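Local coordinates for protease LasA (Pseudomonas aeruginosa, PDB 3IT5), which cleaves the pentaglycine cross-links of staphylococcal cell walls as a secreted zinc metallopeptidase of the M23 family and contributes to the breakdown of elastin, at residues V146-S149 with N150-D154. Sequence-based numbering, arbitrary orientation.
Sequences VGTS and NYDND
Asp152 OD2 accepts the backbone N-H of Thr148 in a nearly straight bond, N to OD2 3.1 Å, in which the donor meets the anti side of the carboxylate, 23° out of its plane. Gly147 CA packs 3.4 Å from the same OD2, and Thr148 OG1 stands 3.5 Å from it. The other oxygen, OD1, forms a salt bridge with Arg157 and takes a weak bond from the backbone N of Asp154. With CG anti to the backbone N (chi1 -178°), the Asp152 side chain reaches back across the turn to the Gly147-Thr148 backbone.

That turn is a type II beta turn from Ser149 to Asp152, closed by the bond from Asp152 N to Ser149 O, 3.0 Å. Ser149 OG lies against Asp152 CB at 3.5 Å, while a water lies 2.8 Å from Asp152 O and is also a weak acceptor for Gly147 N.

At the bend, in the loop joining strands 142-145 and 159-162, Asn150 and Tyr151 extend toward the zinc site. The Asn150 amide is anchored by Ser24 N and Gly29 O. The Tyr151 side chain comes within about 4 Å of the zinc ion at the nearest atoms, and its ring stacks on that of the zinc ligand His23. The carboxylate of Asp152, at the end of the turn, thus ties the backbone just before the turn to Arg157. The salt bridge and the Thr148 N-H would offset the negative charge of this buried side chain and probably keep it ionised.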
ATOM      1  N   VAL A 146      -5.869  -6.798 -11.201  1.00  9.09           N
ATOM      2  CA  VAL A 146      -5.503  -7.888 -10.310  1.00  9.52           C
ATOM      3  C   VAL A 146      -5.187  -9.176 -11.093  1.00  9.76           C
ATOM      4  O   VAL A 146      -5.936  -9.566 -11.994  1.00  9.75           O
ATOM      5  CB  VAL A 146      -6.645  -8.080  -9.262  1.00  9.44           C
ATOM      6  CG1 VAL A 146      -6.976  -9.534  -9.006  1.00  9.53           C
ATOM      7  CG2 VAL A 146      -6.338  -7.307  -7.974  1.00  9.12           C
ATOM      8  N   GLY A 147      -4.071  -9.818 -10.740  1.00 10.14           N
ATOM      9  CA  GLY A 147      -3.630 -11.074 -11.366  1.00 10.43           C
ATOM     10  C   GLY A 147      -4.502 -12.275 -11.028  1.00 10.70           C
ATOM     11  O   GLY A 147      -5.529 -12.133 -10.364  1.00 10.88           O
ATOM     12  N   THR A 148      -4.085 -13.461 -11.467  1.00 10.70           N
ATOM     13  CA  THR A 148      -4.928 -14.664 -11.358  1.00 10.86           C
ATOM     14  C   THR A 148      -4.648 -15.548 -10.135  1.00 10.81           C
ATOM     15  O   THR A 148      -5.478 -16.380  -9.761  1.00 10.77           O
ATOM     16  CB  THR A 148      -4.893 -15.515 -12.652  1.00 10.70           C
ATOM     17  OG1 THR A 148      -3.535 -15.783 -13.025  1.00 11.07           O
ATOM     18  CG2 THR A 148      -5.583 -14.777 -13.790  1.00 11.24           C
ATOM     19  N   SER A 149      -3.482 -15.369  -9.523  1.00 10.65           N
ATOM     20  CA  SER A 149      -3.150 -16.048  -8.270  1.00 10.52           C
ATOM     21  C   SER A 149      -2.602 -15.032  -7.279  1.00 10.24           C
ATOM     22  O   SER A 149      -2.201 -13.936  -7.675  1.00  9.97           O
ATOM     23  CB  SER A 149      -2.132 -17.170  -8.506  1.00 10.56           C
ATOM     24  OG  SER A 149      -0.997 -16.694  -9.211  1.00 11.04           O
ATOM     25  N   ASN A 150      -2.609 -15.383  -5.995  1.00  9.91           N
ATOM     26  CA  ASN A 150      -1.963 -14.551  -4.987  1.00  9.65           C
ATOM     27  C   ASN A 150      -0.508 -14.326  -5.363  1.00  9.56           C
ATOM     28  O   ASN A 150       0.218 -15.281  -5.662  1.00  9.49           O
ATOM     29  CB  ASN A 150      -2.062 -15.176  -3.592  1.00  9.58           C
ATOM     30  CG  ASN A 150      -3.373 -14.854  -2.898  1.00  9.65           C
ATOM     31  OD1 ASN A 150      -3.443 -13.938  -2.079  1.00  9.14           O
ATOM     32  ND2 ASN A 150      -4.416 -15.610  -3.218  1.00  9.86           N
ATOM     33  N   TYR A 151      -0.108 -13.056  -5.379  1.00  9.32           N
ATOM     34  CA  TYR A 151       1.249 -12.632  -5.753  1.00  9.10           C
ATOM     35  C   TYR A 151       1.580 -12.747  -7.250  1.00  9.08           C
ATOM     36  O   TYR A 151       2.737 -12.569  -7.635  1.00  9.06           O
ATOM     37  CB  TYR A 151       2.322 -13.352  -4.913  1.00  8.99           C
ATOM     38  CG  TYR A 151       2.293 -13.048  -3.428  1.00  8.73           C
ATOM     39  CD1 TYR A 151       1.763 -13.966  -2.517  1.00  8.59           C
ATOM     40  CD2 TYR A 151       2.808 -11.849  -2.930  1.00  8.39           C
ATOM     41  CE1 TYR A 151       1.744 -13.698  -1.147  1.00  8.08           C
ATOM     42  CE2 TYR A 151       2.792 -11.570  -1.566  1.00  8.79           C
ATOM     43  CZ  TYR A 151       2.262 -12.494  -0.678  1.00  8.99           C
ATOM     44  OH  TYR A 151       2.245 -12.206   0.676  1.00  8.49           O
ATOM     45  N   ASP A 152       0.585 -13.034  -8.093  1.00  9.14           N
ATOM     46  CA  ASP A 152       0.810 -13.051  -9.547  1.00  9.30           C
ATOM     47  C   ASP A 152       1.361 -11.696  -9.992  1.00  9.48           C
ATOM     48  O   ASP A 152       0.794 -10.650  -9.661  1.00  9.65           O
ATOM     49  CB  ASP A 152      -0.470 -13.403 -10.319  1.00  8.96           C
ATOM     50  CG  ASP A 152      -0.255 -13.475 -11.835  1.00  9.16           C
ATOM     51  OD1 ASP A 152       0.851 -13.856 -12.283  1.00  8.84           O
ATOM     52  OD2 ASP A 152      -1.207 -13.160 -12.585  1.00  8.50           O
ATOM     53  N   ASN A 153       2.478 -11.725 -10.714  1.00  9.66           N
ATOM     54  CA  ASN A 153       3.178 -10.503 -11.116  1.00  9.88           C
ATOM     55  C   ASN A 153       3.517 -10.452 -12.603  1.00 10.17           C
ATOM     56  O   ASN A 153       4.260  -9.572 -13.050  1.00 10.11           O
ATOM     57  CB  ASN A 153       4.439 -10.295 -10.268  1.00  9.82           C
ATOM     58  CG  ASN A 153       5.383 -11.490 -10.303  1.00  9.72           C
ATOM     59  OD1 ASN A 153       5.480 -12.200 -11.307  1.00  8.84           O
ATOM     60  ND2 ASN A 153       6.089 -11.710  -9.201  1.00  8.90           N
ATOM     61  N   ASP A 154       2.982 -11.415 -13.353  1.00 10.64           N
ATOM     62  CA  ASP A 154       3.071 -11.424 -14.807  1.00 11.18           C
ATOM     63  C   ASP A 154       2.432 -10.132 -15.308  1.00 11.34           C
ATOM     64  O   ASP A 154       1.252  -9.885 -15.055  1.00 11.60           O
ATOM     65  CB  ASP A 154       2.327 -12.645 -15.367  1.00 11.13           C
ATOM     66  CG  ASP A 154       2.685 -12.954 -16.817  1.00 11.69           C
ATOM     67  OD1 ASP A 154       2.895 -12.010 -17.617  1.00 11.78           O
ATOM     68  OD2 ASP A 154       2.733 -14.157 -17.159  1.00 11.34           O
TER
HETATM   69  O   HOH W   1      -1.773 -10.635  -8.486  1.00  7.87           O
HETATM   70  O   HOH W   2       1.623 -17.708  -7.609  1.00 18.25           O